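Local atomic coordinates of penicillin-binding protein 2 (Pbp2) (Helicobacter pylori, PDB entry 5LP5), a protein that probably acts as a penicillin-binding transpeptidase in peptidoglycan synthesis and forms a complex with the cell-shape protein MreC. Residues Thr189-Glu194 against Val398-Glu403; Lys193-Leu198 against Asn229-Ser234; Arg41-Lys46 against Met208-Leu213; Asp177-Tyr182 against Gly201-Lys206. All blocks are in the same frame, centred on the assembly; numbering follows the deposited sequence.

Contact 1. Residues Thr189-Glu194 against Val398-Glu403; sequences TGIEKE and VDLPNE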
loop_
_atom_site.group_PDB
_atom_site.type_symbol
_atom_site.label_atom_id
_atom_site.label_comp_id
_atom_site.label_asym_id
_atom_site.label_seq_id
_atom_site.Cartn_x
_atom_site.Cartn_y
_atom_site.Cartn_z
ATOM N N THR A 189 -11.280 0.346 13.323
ATOM C CA THR A 189 -11.787 -0.839 14.034
ATOM C C THR A 189 -10.816 -1.984 14.052
ATOM O O THR A 189 -9.880 -2.039 13.258
ATOM C CB THR A 189 -13.092 -1.355 13.422
ATOM O OG1 THR A 189 -12.901 -1.673 12.038
ATOM C CG2 THR A 189 -14.126 -0.294 13.510
ATOM N N GLY A 190 -11.036 -2.883 14.996
ATOM C CA GLY A 190 -10.280 -4.126 15.059
ATOM C C GLY A 190 -8.771 -3.990 15.091
ATOM O O GLY A 190 -8.230 -3.058 15.703
ATOM N N ILE A 191 -8.097 -4.929 14.430
ATOM C CA ILE A 191 -6.632 -5.018 14.444
ATOM C C ILE A 191 -5.963 -3.757 13.903
ATOM O O ILE A 191 -4.941 -3.326 14.435
ATOM C CB ILE A 191 -6.155 -6.267 13.665
ATOM C CG1 ILE A 191 -6.476 -7.525 14.464
ATOM C CG2 ILE A 191 -4.665 -6.235 13.360
ATOM C CD1 ILE A 191 -5.621 -7.751 15.683
ATOM N N GLU A 192 -6.529 -3.166 12.857
ATOM C CA GLU A 192 -5.969 -1.933 12.315
ATOM C C GLU A 192 -5.904 -0.883 13.406
ATOM O O GLU A 192 -5.005 -0.052 13.427
ATOM C CB GLU A 192 -6.830 -1.400 11.189
ATOM C CG GLU A 192 -6.768 -2.207 9.909
ATOM C CD GLU A 192 -5.564 -1.876 9.032
ATOM O OE1 GLU A 192 -4.542 -1.399 9.588
ATOM O OE2 GLU A 192 -5.635 -2.103 7.785
ATOM N N LYS A 193 -6.893 -0.903 14.293
ATOM C CA LYS A 193 -6.923 0.020 15.402
ATOM C C LYS A 193 -6.058 -0.477 16.557
ATOM O O LYS A 193 -5.229 0.254 17.061
ATOM C CB LYS A 193 -8.343 0.238 15.885
ATOM C CG LYS A 193 -8.426 1.453 16.775
ATOM C CD LYS A 193 -9.694 1.552 17.561
ATOM C CE LYS A 193 -9.457 2.510 18.715
ATOM N NZ LYS A 193 -10.728 2.869 19.374
ATOM N N GLU A 194 -6.242 -1.724 16.971
ATOM C CA GLU A 194 -5.523 -2.238 18.131
ATOM C C GLU A 194 -4.006 -2.099 17.925
ATOM O O GLU A 194 -3.283 -1.706 18.838
ATOM C CB GLU A 194 -5.928 -3.690 18.421
ATOM C CG GLU A 194 -5.292 -4.320 19.666
ATOM C CD GLU A 194 -5.952 -3.965 20.976
ATOM O OE1 GLU A 194 -7.049 -3.385 20.975
ATOM O OE2 GLU A 194 -5.381 -4.301 22.023
ATOM N N VAL A 398 -8.679 -10.576 24.697
ATOM C CA VAL A 398 -8.386 -10.709 23.290
ATOM C C VAL A 398 -7.772 -9.403 22.822
ATOM O O VAL A 398 -8.064 -8.353 23.384
ATOM C CB VAL A 398 -9.659 -11.101 22.503
ATOM C CG1 VAL A 398 -10.618 -9.935 22.399
ATOM C CG2 VAL A 398 -9.313 -11.631 21.120
ATOM N N ASP A 399 -6.881 -9.478 21.835
ATOM C CA ASP A 399 -6.211 -8.290 21.313
ATOM C C ASP A 399 -7.041 -7.558 20.230
ATOM O O ASP A 399 -6.624 -7.397 19.069
ATOM C CB ASP A 399 -4.774 -8.617 20.853
ATOM C CG ASP A 399 -4.707 -9.673 19.758
ATOM O OD1 ASP A 399 -5.646 -10.467 19.591
ATOM O OD2 ASP A 399 -3.691 -9.701 19.050
ATOM N N LEU A 400 -8.234 -7.131 20.644
ATOM C CA LEU A 400 -9.079 -6.219 19.884
ATOM C C LEU A 400 -9.511 -5.128 20.836
ATOM O O LEU A 400 -9.334 -5.254 22.046
ATOM C CB LEU A 400 -10.315 -6.936 19.340
ATOM C CG LEU A 400 -10.124 -7.957 18.229
ATOM C CD1 LEU A 400 -11.480 -8.537 17.827
ATOM C CD2 LEU A 400 -9.444 -7.279 17.055
ATOM N N PRO A 401 -10.084 -4.037 20.300
ATOM C CA PRO A 401 -10.663 -3.038 21.198
ATOM C C PRO A 401 -12.032 -3.448 21.777
ATOM O O PRO A 401 -12.814 -4.164 21.130
ATOM C CB PRO A 401 -10.804 -1.802 20.300
ATOM C CG PRO A 401 -10.168 -2.142 18.985
ATOM C CD PRO A 401 -10.172 -3.627 18.891
ATOM N N ASN A 402 -12.284 -2.985 22.994
ATOM C CA ASN A 402 -13.588 -3.090 23.651
ATOM C C ASN A 402 -14.149 -4.492 23.713
ATOM O O ASN A 402 -15.240 -4.705 23.232
ATOM C CB ASN A 402 -14.625 -2.205 22.942
ATOM C CG ASN A 402 -14.480 -0.738 23.279
ATOM O OD1 ASN A 402 -13.634 -0.024 22.722
ATOM N ND2 ASN A 402 -15.346 -0.263 24.175
ATOM N N GLU A 403 -13.445 -5.446 24.310
ATOM C CA GLU A 403 -14.063 -6.746 24.575
ATOM C C GLU A 403 -15.103 -6.631 25.695
ATOM O O GLU A 403 -14.858 -6.007 26.720
ATOM C CB GLU A 403 -13.023 -7.779 24.963
ATOM C CG GLU A 403 -13.582 -9.185 24.962
ATOM C CD GLU A 403 -12.644 -10.180 25.588
ATOM O OE1 GLU A 403 -11.454 -9.845 25.765
ATOM O OE2 GLU A 403 -13.106 -11.295 25.901
#
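E194 reaches from helix 190-194 over the backbone of the loop 398-403, while I191 and G190 receive L400 on the neighbouring part of the helix. The E194 chain leaves with CG anti to the backbone N (chi1 -177°) and bends at chi2, which lays it along the D399-L400-P401 backbone. Its CB lies 3.8 Å from D399 O, and CG comes against that same oxygen at 3.4 Å. CD then faces the carbonyl carbon of L400 (CD to L400 C 3.7 Å). At the tip, OE1 rests against the L400-P401 peptide bond, 3.2 Å from P401 N; no hydrogen bond forms, because the proline nitrogen has no hydrogen and L400 O is itself an acceptor. The apolar half of the contact is L400 CD2, which meets I191 CG1 at 3.9 Å, the two side chains crossing at about a right angle. The same methyl sits 3.8 Å from G190 CA; G190 has positive phi as the chain enters the helix. P401 adds its ring: CD packs at 3.8 Å from G190 O, and CG faces CD of the extended K193 chain. D399, the centre of an inverse gamma turn, directs its carboxylate elsewhere: OD1 accepts from F461 N, and OD2 from A462 N. No hydrogen bond links the two segments; they meet by van der Waals contact. They join the N-terminal dimerisation-domain family region to the transpeptidase family region, an interdomain junction in the two-part architecture of class B penicillin-binding proteins.

Contact 2. Residues Lys193-Leu198 against Asn229-Ser234; sequences KEYNKL and NHLQLS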
loop_
_atom_site.group_PDB
_atom_site.type_symbol
_atom_site.label_atom_id
_atom_site.label_comp_id
_atom_site.label_asym_id
_atom_site.label_seq_id
_atom_site.Cartn_x
_atom_site.Cartn_y
_atom_site.Cartn_z
ATOM N N LYS A 193 -6.893 -0.903 14.293
ATOM C CA LYS A 193 -6.923 0.020 15.402
ATOM C C LYS A 193 -6.058 -0.477 16.557
ATOM O O LYS A 193 -5.229 0.254 17.061
ATOM C CB LYS A 193 -8.343 0.238 15.885
ATOM C CG LYS A 193 -8.426 1.453 16.775
ATOM C CD LYS A 193 -9.694 1.552 17.561
ATOM C CE LYS A 193 -9.457 2.510 18.715
ATOM N NZ LYS A 193 -10.728 2.869 19.374
ATOM N N GLU A 194 -6.242 -1.724 16.971
ATOM C CA GLU A 194 -5.523 -2.238 18.131
ATOM C C GLU A 194 -4.006 -2.099 17.925
ATOM O O GLU A 194 -3.283 -1.706 18.838
ATOM C CB GLU A 194 -5.928 -3.690 18.421
ATOM C CG GLU A 194 -5.292 -4.320 19.666
ATOM C CD GLU A 194 -5.952 -3.965 20.976
ATOM O OE1 GLU A 194 -7.049 -3.385 20.975
ATOM O OE2 GLU A 194 -5.381 -4.301 22.023
ATOM N N TYR A 195 -3.530 -2.376 16.718
ATOM C CA TYR A 195 -2.098 -2.360 16.461
ATOM C C TYR A 195 -1.702 -1.195 15.568
ATOM O O TYR A 195 -0.777 -1.314 14.752
ATOM C CB TYR A 195 -1.644 -3.718 15.886
ATOM C CG TYR A 195 -1.634 -4.833 16.928
ATOM C CD1 TYR A 195 -2.666 -5.762 16.995
ATOM C CD2 TYR A 195 -0.597 -4.932 17.862
ATOM C CE1 TYR A 195 -2.659 -6.758 17.952
ATOM C CE2 TYR A 195 -0.586 -5.928 18.806
ATOM C CZ TYR A 195 -1.620 -6.834 18.851
ATOM O OH TYR A 195 -1.619 -7.839 19.797
ATOM N N ASN A 196 -2.378 -0.052 15.753
ATOM C CA ASN A 196 -2.151 1.112 14.886
ATOM C C ASN A 196 -0.723 1.607 14.960
ATOM O O ASN A 196 -0.071 1.796 13.935
ATOM C CB ASN A 196 -3.048 2.266 15.251
ATOM C CG ASN A 196 -3.076 3.325 14.167
ATOM O OD1 ASN A 196 -3.624 3.090 13.101
ATOM N ND2 ASN A 196 -2.492 4.491 14.429
ATOM N N LYS A 197 -0.246 1.825 16.183
ATOM C CA LYS A 197 1.110 2.300 16.397
ATOM C C LYS A 197 2.138 1.449 15.683
ATOM O O LYS A 197 3.016 1.982 15.012
ATOM C CB LYS A 197 1.433 2.328 17.883
ATOM C CG LYS A 197 0.728 3.440 18.615
ATOM C CD LYS A 197 1.443 3.774 19.913
ATOM C CE LYS A 197 0.633 4.757 20.750
ATOM N NZ LYS A 197 -0.673 4.171 21.181
ATOM N N LEU A 198 2.027 0.134 15.836
ATOM C CA LEU A 198 2.918 -0.797 15.138
ATOM C C LEU A 198 2.826 -0.628 13.626
ATOM O O LEU A 198 3.816 -0.355 12.966
ATOM C CB LEU A 198 2.589 -2.244 15.526
ATOM C CG LEU A 198 3.351 -3.353 14.804
ATOM C CD1 LEU A 198 4.804 -3.296 15.208
ATOM C CD2 LEU A 198 2.808 -4.740 15.101
ATOM N N ASN A 229 7.370 -2.855 9.916
ATOM C CA ASN A 229 6.071 -2.445 10.426
ATOM C C ASN A 229 4.987 -3.498 10.175
ATOM O O ASN A 229 3.850 -3.308 10.573
ATOM C CB ASN A 229 5.662 -1.117 9.789
ATOM C CG ASN A 229 6.628 0.019 10.134
ATOM O OD1 ASN A 229 7.221 0.070 11.224
ATOM N ND2 ASN A 229 6.784 0.943 9.199
ATOM N N HIS A 230 5.354 -4.613 9.548
ATOM C CA HIS A 230 4.402 -5.689 9.204
ATOM C C HIS A 230 3.899 -6.417 10.445
ATOM O O HIS A 230 4.508 -6.353 11.512
ATOM C CB HIS A 230 5.074 -6.730 8.309
ATOM C CG HIS A 230 6.111 -7.529 9.033
ATOM N ND1 HIS A 230 7.381 -7.042 9.274
ATOM C CD2 HIS A 230 6.053 -8.746 9.626
ATOM C CE1 HIS A 230 8.070 -7.935 9.956
ATOM N NE2 HIS A 230 7.289 -8.980 10.182
ATOM N N LEU A 231 2.790 -7.129 10.290
ATOM C CA LEU A 231 2.160 -7.844 11.408
ATOM C C LEU A 231 1.575 -9.173 10.951
ATOM O O LEU A 231 0.793 -9.245 9.997
ATOM C CB LEU A 231 1.057 -6.999 12.054
ATOM C CG LEU A 231 0.261 -7.594 13.222
ATOM C CD1 LEU A 231 1.151 -7.906 14.412
ATOM C CD2 LEU A 231 -0.834 -6.632 13.643
ATOM N N GLN A 232 1.952 -10.228 11.656
ATOM C CA GLN A 232 1.475 -11.561 11.340
ATOM C C GLN A 232 0.418 -12.043 12.349
ATOM O O GLN A 232 0.648 -12.015 13.570
ATOM C CB GLN A 232 2.651 -12.536 11.302
ATOM C CG GLN A 232 2.360 -13.765 10.471
ATOM C CD GLN A 232 3.348 -14.879 10.685
ATOM O OE1 GLN A 232 4.229 -14.823 11.563
ATOM N NE2 GLN A 232 3.195 -15.932 9.872
ATOM N N LEU A 233 -0.719 -12.501 11.816
ATOM C CA LEU A 233 -1.834 -13.018 12.605
ATOM C C LEU A 233 -1.902 -14.534 12.509
ATOM O O LEU A 233 -1.450 -15.131 11.528
ATOM C CB LEU A 233 -3.177 -12.463 12.120
ATOM C CG LEU A 233 -3.322 -10.955 11.998
ATOM C CD1 LEU A 233 -4.743 -10.597 11.644
ATOM C CD2 LEU A 233 -2.928 -10.278 13.291
ATOM N N SER A 234 -2.516 -15.136 13.522
ATOM C CA SER A 234 -2.618 -16.581 13.638
ATOM C C SER A 234 -3.712 -17.205 12.784
ATOM O O SER A 234 -3.750 -18.418 12.630
ATOM C CB SER A 234 -2.838 -16.963 15.095
ATOM O OG SER A 234 -3.937 -16.242 15.634
#
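Y195, at the break between two helices, and L198, in the second, close on L231. Y195 separates helix 190-194 from helix 196-200: it is the first residue to leave the former and stands at the N-cap position of the latter, and N196 N bonds back to K193 O across the break. Its CB meets L231 CD2 at 3.8 Å, and the same methyl lies 3.8 Å from Y195 CG, approaching the ring obliquely. At the far end of the phenol, Y195 OH is hydrogen-bonded to D399 OD2. L231 belongs to the short strand 231-232, which runs parallel to strand 56-57 in the mixed sheet of the N-terminal part of the chain, so Y195 and L198 pack on a residue of that sheet. N196 takes no part across the contact; its OD1 accepts from G187 N and R53 NH1. L198 follows with CG anti to the backbone N, sending CD2 to within 3.6 Å of L231 CD1; the two leucines cross at about a right angle. Its carbonyl, L198 O, packs 3.8 Å from N229 CB, while the N229 amide is engaged by S226 through OD1.

Contact 3. Residues Arg41-Lys46 against Met208-Leu213; sequences RNMTKK and MRVNAL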
loop_
_atom_site.group_PDB
_atom_site.type_symbol
_atom_site.label_atom_id
_atom_site.label_comp_id
_atom_site.label_asym_id
_atom_site.label_seq_id
_atom_site.Cartn_x
_atom_site.Cartn_y
_atom_site.Cartn_z
ATOM N N ARG A 41 25.805 31.898 5.862
ATOM C CA ARG A 41 24.803 31.187 6.728
ATOM C C ARG A 41 23.684 30.536 5.877
ATOM O O ARG A 41 23.489 29.317 5.934
ATOM C CB ARG A 41 24.186 32.126 7.792
ATOM C CG ARG A 41 25.049 33.300 8.268
ATOM C CD ARG A 41 24.341 34.092 9.369
ATOM N NE ARG A 41 24.771 35.497 9.478
ATOM C CZ ARG A 41 24.144 36.548 8.934
ATOM N NH1 ARG A 41 23.042 36.401 8.214
ATOM N NH2 ARG A 41 24.625 37.773 9.108
ATOM N N ASN A 42 22.968 31.360 5.099
ATOM C CA ASN A 42 21.835 30.940 4.233
ATOM C C ASN A 42 20.599 30.518 5.029
ATOM O O ASN A 42 20.141 31.262 5.897
ATOM C CB ASN A 42 22.244 29.837 3.236
ATOM C CG ASN A 42 22.728 30.383 1.917
ATOM O OD1 ASN A 42 22.558 31.564 1.606
ATOM N ND2 ASN A 42 23.315 29.510 1.112
ATOM N N MET A 43 20.057 29.343 4.706
ATOM C CA MET A 43 18.921 28.772 5.411
ATOM C C MET A 43 18.753 27.287 5.068
ATOM O O MET A 43 19.248 26.818 4.047
ATOM C CB MET A 43 17.647 29.534 5.043
ATOM C CG MET A 43 17.232 29.395 3.582
ATOM S SD MET A 43 15.588 30.070 3.221
ATOM C CE MET A 43 14.509 29.322 4.451
ATOM N N THR A 44 18.005 26.574 5.909
ATOM C CA THR A 44 17.835 25.123 5.796
ATOM C C THR A 44 16.398 24.725 5.464
ATOM O O THR A 44 15.517 25.577 5.356
ATOM C CB THR A 44 18.227 24.435 7.113
ATOM O OG1 THR A 44 17.209 24.650 8.103
ATOM C CG2 THR A 44 19.575 24.971 7.628
ATOM N N LYS A 45 16.172 23.425 5.311
ATOM C CA LYS A 45 14.885 22.900 4.824
ATOM C C LYS A 45 14.650 21.470 5.320
ATOM O O LYS A 45 15.538 20.637 5.244
ATOM C CB LYS A 45 14.881 22.919 3.289
ATOM C CG LYS A 45 13.608 22.412 2.647
ATOM C CD LYS A 45 13.833 22.085 1.174
ATOM C CE LYS A 45 12.886 20.984 0.713
ATOM N NZ LYS A 45 13.511 20.144 -0.332
ATOM N N LYS A 46 13.439 21.193 5.794
ATOM C CA LYS A 46 13.075 19.891 6.399
ATOM C C LYS A 46 12.156 19.070 5.501
ATOM O O LYS A 46 11.376 19.597 4.722
ATOM C CB LYS A 46 12.382 20.131 7.736
ATOM C CG LYS A 46 12.243 18.918 8.621
ATOM C CD LYS A 46 11.862 19.317 10.046
ATOM C CE LYS A 46 11.971 18.142 11.025
ATOM N NZ LYS A 46 11.317 18.365 12.348
ATOM N N MET A 208 18.149 19.593 5.335
ATOM C CA MET A 208 19.079 19.835 4.237
ATOM C C MET A 208 19.394 21.305 4.039
ATOM O O MET A 208 18.534 22.166 4.219
ATOM C CB MET A 208 18.484 19.304 2.944
ATOM C CG MET A 208 18.161 17.831 3.003
ATOM S SD MET A 208 17.733 17.257 1.378
ATOM C CE MET A 208 16.082 17.926 1.217
ATOM N N ARG A 209 20.635 21.586 3.653
ATOM C CA ARG A 209 21.038 22.929 3.222
ATOM C C ARG A 209 20.493 23.203 1.805
ATOM O O ARG A 209 20.515 22.335 0.931
ATOM C CB ARG A 209 22.567 23.084 3.274
ATOM C CG ARG A 209 23.054 24.512 3.030
ATOM C CD ARG A 209 24.546 24.638 3.242
ATOM N NE ARG A 209 24.897 24.373 4.631
ATOM C CZ ARG A 209 26.124 24.105 5.062
ATOM N NH1 ARG A 209 27.156 24.059 4.219
ATOM N NH2 ARG A 209 26.323 23.880 6.352
ATOM N N VAL A 210 19.987 24.418 1.596
ATOM C CA VAL A 210 19.414 24.820 0.318
ATOM C C VAL A 210 19.921 26.204 -0.084
ATOM O O VAL A 210 20.368 27.000 0.758
ATOM C CB VAL A 210 17.864 24.841 0.358
ATOM C CG1 VAL A 210 17.307 23.429 0.521
ATOM C CG2 VAL A 210 17.344 25.775 1.463
ATOM N N ASN A 211 19.852 26.480 -1.385
ATOM C CA ASN A 211 20.173 27.811 -1.927
ATOM C C ASN A 211 18.886 28.602 -2.177
ATOM O O ASN A 211 17.802 28.141 -1.827
ATOM C CB ASN A 211 21.022 27.699 -3.205
ATOM C CG ASN A 211 20.569 26.576 -4.129
ATOM O OD1 ASN A 211 19.421 26.533 -4.575
ATOM N ND2 ASN A 211 21.486 25.651 -4.417
ATOM N N ALA A 212 18.999 29.794 -2.755
ATOM C CA ALA A 212 17.812 30.610 -3.068
ATOM C C ALA A 212 16.845 29.889 -4.030
ATOM O O ALA A 212 15.625 29.935 -3.835
ATOM C CB ALA A 212 18.227 31.955 -3.629
ATOM N N LEU A 213 17.398 29.189 -5.029
ATOM C CA LEU A 213 16.597 28.392 -5.988
ATOM C C LEU A 213 15.850 27.242 -5.283
ATOM O O LEU A 213 15.172 26.435 -5.925
ATOM C CB LEU A 213 17.477 27.812 -7.124
ATOM C CG LEU A 213 18.170 28.710 -8.173
ATOM C CD1 LEU A 213 19.496 29.276 -7.648
ATOM C CD2 LEU A 213 18.393 27.932 -9.471
#
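K45 and M208 form the antiparallel hydrogen-bonded pair that joins strand 43-46 to strand 208-210. M208 N donates to K45 O at 2.8 Å with an N-H...O angle of 156°. The return bond, K45 N to M208 O, is 2.9 Å long but weak, bent to 126°. M208 O also has T44 CA beside it at 3.4 Å, a CA-H...O contact. At the next position T44 and R209 are a non-hydrogen-bonded pair with no backbone bond between them; R209 is instead bonded through its backbone to L217 and A218 of the next strand. Beyond this the pairing becomes loose, and M43 O and V210 O, both acceptors, lie near each other without a bond. V210 adds apolar contacts: CG1 against K45 CB at 3.7 Å, and CG2 more loosely near M43 CG at 4.2 Å. M43, K45, M208 and V210 project from one face of the sheet, T44 and R209 from the other, where both touch L220. The K45 chain is largely extended, CG anti to the backbone N, and runs side by side with M208, NZ coming 3.7 Å from the methionine CE. The K45 ammonium has E47 and E216 as long, weak ion-pair partners. N211 OD1 accepts from Q215 N in the turn that follows. The axes of the two short strand segments make 130°, well short of strictly antiparallel, in the three-stranded antiparallel sheet 43-49, 204-210, 216-223, with 204-210 as its middle strand.

Contact 4. Residues Asp177-Tyr182 against Gly201-Lys206; sequences DEENQY and GKVGYK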
loop_
_atom_site.group_PDB
_atom_site.type_symbol
_atom_site.label_atom_id
_atom_site.label_comp_id
_atom_site.label_asym_id
_atom_site.label_seq_id
_atom_site.Cartn_x
_atom_site.Cartn_y
_atom_site.Cartn_z
ATOM N N ASP A 177 -3.076 10.728 19.326
ATOM C CA ASP A 177 -1.685 10.407 19.062
ATOM C C ASP A 177 -1.176 11.436 18.075
ATOM O O ASP A 177 -1.490 11.368 16.888
ATOM C CB ASP A 177 -1.558 8.996 18.480
ATOM C CG ASP A 177 -0.124 8.528 18.397
ATOM O OD1 ASP A 177 0.407 8.043 19.418
ATOM O OD2 ASP A 177 0.470 8.636 17.311
ATOM N N GLU A 178 -0.406 12.401 18.573
ATOM C CA GLU A 178 0.082 13.494 17.734
ATOM C C GLU A 178 0.699 13.005 16.416
ATOM O O GLU A 178 0.579 13.680 15.393
ATOM C CB GLU A 178 1.065 14.381 18.501
ATOM C CG GLU A 178 2.289 13.669 19.057
ATOM C CD GLU A 178 3.334 14.638 19.596
ATOM O OE1 GLU A 178 2.995 15.814 19.871
ATOM O OE2 GLU A 178 4.503 14.220 19.761
ATOM N N GLU A 179 1.326 11.826 16.435
ATOM C CA GLU A 179 1.990 11.292 15.238
ATOM C C GLU A 179 1.050 10.689 14.169
ATOM O O GLU A 179 1.510 10.171 13.159
ATOM C CB GLU A 179 3.072 10.273 15.609
ATOM C CG GLU A 179 3.964 9.972 14.413
ATOM C CD GLU A 179 5.089 9.013 14.693
ATOM O OE1 GLU A 179 5.680 9.065 15.791
ATOM O OE2 GLU A 179 5.388 8.228 13.773
ATOM N N ASN A 180 -0.258 10.762 14.369
ATOM C CA ASN A 180 -1.195 10.362 13.313
ATOM C C ASN A 180 -1.203 11.362 12.145
ATOM O O ASN A 180 -1.795 11.096 11.109
ATOM C CB ASN A 180 -2.621 10.236 13.865
ATOM C CG ASN A 180 -2.793 9.062 14.814
ATOM O OD1 ASN A 180 -2.138 8.028 14.682
ATOM N ND2 ASN A 180 -3.716 9.207 15.761
ATOM N N GLN A 181 -0.548 12.505 12.319
ATOM C CA GLN A 181 -0.668 13.627 11.383
ATOM C C GLN A 181 0.103 13.462 10.077
ATOM O O GLN A 181 -0.298 14.012 9.056
ATOM C CB GLN A 181 -0.207 14.927 12.048
ATOM C CG GLN A 181 1.261 14.924 12.469
ATOM C CD GLN A 181 1.850 16.312 12.553
ATOM O OE1 GLN A 181 1.732 17.123 11.631
ATOM N NE2 GLN A 181 2.483 16.597 13.671
ATOM N N TYR A 182 1.199 12.715 10.104
ATOM C CA TYR A 182 2.106 12.653 8.955
ATOM C C TYR A 182 1.556 11.786 7.836
ATOM O O TYR A 182 1.941 11.948 6.680
ATOM C CB TYR A 182 3.489 12.149 9.374
ATOM C CG TYR A 182 4.175 13.050 10.365
ATOM C CD1 TYR A 182 4.591 14.320 9.997
ATOM C CD2 TYR A 182 4.405 12.631 11.680
ATOM C CE1 TYR A 182 5.202 15.167 10.917
ATOM C CE2 TYR A 182 5.024 13.456 12.607
ATOM C CZ TYR A 182 5.429 14.725 12.224
ATOM O OH TYR A 182 6.050 15.551 13.142
ATOM N N GLY A 201 4.093 2.679 12.105
ATOM C CA GLY A 201 5.523 2.932 12.209
ATOM C C GLY A 201 5.865 4.331 12.682
ATOM O O GLY A 201 4.985 5.096 13.047
ATOM N N LYS A 202 7.154 4.657 12.678
ATOM C CA LYS A 202 7.656 5.947 13.174
ATOM C C LYS A 202 8.162 6.774 11.995
ATOM O O LYS A 202 8.816 6.234 11.098
ATOM C CB LYS A 202 8.799 5.757 14.176
ATOM C CG LYS A 202 8.497 4.789 15.305
ATOM C CD LYS A 202 9.758 4.091 15.810
ATOM C CE LYS A 202 10.598 5.018 16.674
ATOM N NZ LYS A 202 9.914 5.335 17.962
ATOM N N VAL A 203 7.865 8.071 11.983
ATOM C CA VAL A 203 8.433 8.942 10.966
ATOM C C VAL A 203 9.908 9.166 11.225
ATOM O O VAL A 203 10.384 9.060 12.352
ATOM C CB VAL A 203 7.798 10.340 10.905
ATOM C CG1 VAL A 203 6.396 10.263 10.330
ATOM C CG2 VAL A 203 7.864 11.028 12.269
ATOM N N GLY A 204 10.613 9.482 10.153
ATOM C CA GLY A 204 11.952 9.998 10.246
ATOM C C GLY A 204 11.885 11.351 9.588
ATOM O O GLY A 204 10.822 11.794 9.143
ATOM N N TYR A 205 13.021 12.014 9.527
ATOM C CA TYR A 205 13.087 13.297 8.869
ATOM C C TYR A 205 14.472 13.518 8.281
ATOM O O TYR A 205 15.434 12.829 8.632
ATOM C CB TYR A 205 12.712 14.415 9.848
ATOM C CG TYR A 205 13.639 14.590 11.050
ATOM C CD1 TYR A 205 14.760 15.391 10.969
ATOM C CD2 TYR A 205 13.367 13.980 12.263
ATOM C CE1 TYR A 205 15.600 15.561 12.036
ATOM C CE2 TYR A 205 14.197 14.149 13.350
ATOM C CZ TYR A 205 15.311 14.942 13.233
ATOM O OH TYR A 205 16.145 15.133 14.321
ATOM N N LYS A 206 14.563 14.483 7.381
ATOM C CA LYS A 206 15.821 14.780 6.741
ATOM C C LYS A 206 15.951 16.272 6.547
ATOM O O LYS A 206 15.155 16.864 5.849
ATOM C CB LYS A 206 15.865 14.053 5.411
ATOM C CG LYS A 206 16.989 14.455 4.509
ATOM C CD LYS A 206 17.181 13.367 3.471
ATOM C CE LYS A 206 18.098 13.843 2.366
ATOM N NZ LYS A 206 18.723 12.692 1.657
#
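E179 and Y182 both close on V203, one by a hydrogen bond and the other by apolar contact. V203 N donates to E179 OE2 at 3.1 Å, with an N-H...O angle of 147°. It meets the oxygen from above the carboxylate plane, 44° out of it. The carboxylate gets there on an extended chain with CG anti to the backbone N. G201 O lies 3.2 Å from OE2 but, being an acceptor too, adds no bond. K202 NZ stands 6.0 Å from E179 OE1, not in contact, though its charge might slightly favour the ionised form of E179. The apolar part of the contact is V203 CG1, which packs at 3.4 Å from Y182 CD2, and V203 CG2, at 3.8 Å from Y182 CE2, the valine crossing the tyrosine at about a right angle and obliquely to its ring. The arrangement joins a 3-10 turn, residues 178-180, to the stretch that leads from helix 196-200 into strand 204-210, within the dimerisation-domain family region. A second set of contacts surrounds the ring and the turn: Q181 CG lies over one face of the Y182 ring, 3.9 Å above the plane, and E179 CG sits at its edge. N180 N bonds back to D177 O, and N180 ND2 reaches D173 O. Farther out, F48 of strand 43-49 meets the Y182 ring with planes at about 45°. On the strand side, G201 leaves the helix with positive phi, K202 is bonded to S226, and G204 pairs by backbone with L49.

How the contacts relate
Contacts 1 and 2 lie nearer the centre of the chain, share K193 and E194 of helix 190-194, and touch through D399 and Y195 and through I191 and L231; each mixes buried residues with exposed ones, and neither has a hydrogen bond between its segments. Contact 4, a surface contact with none of its touching residues buried, combines one side-chain-to-backbone bond with Y182-V203 packing; it meets contact 2 where N229 OD1 packs against G201 CA. Contact 3, partly buried although its centre is 51 Å from that of the chain, is the one built on paired strands. It shares strand 204-210 with contact 4, and K46 makes a cation-pi interaction with Y205.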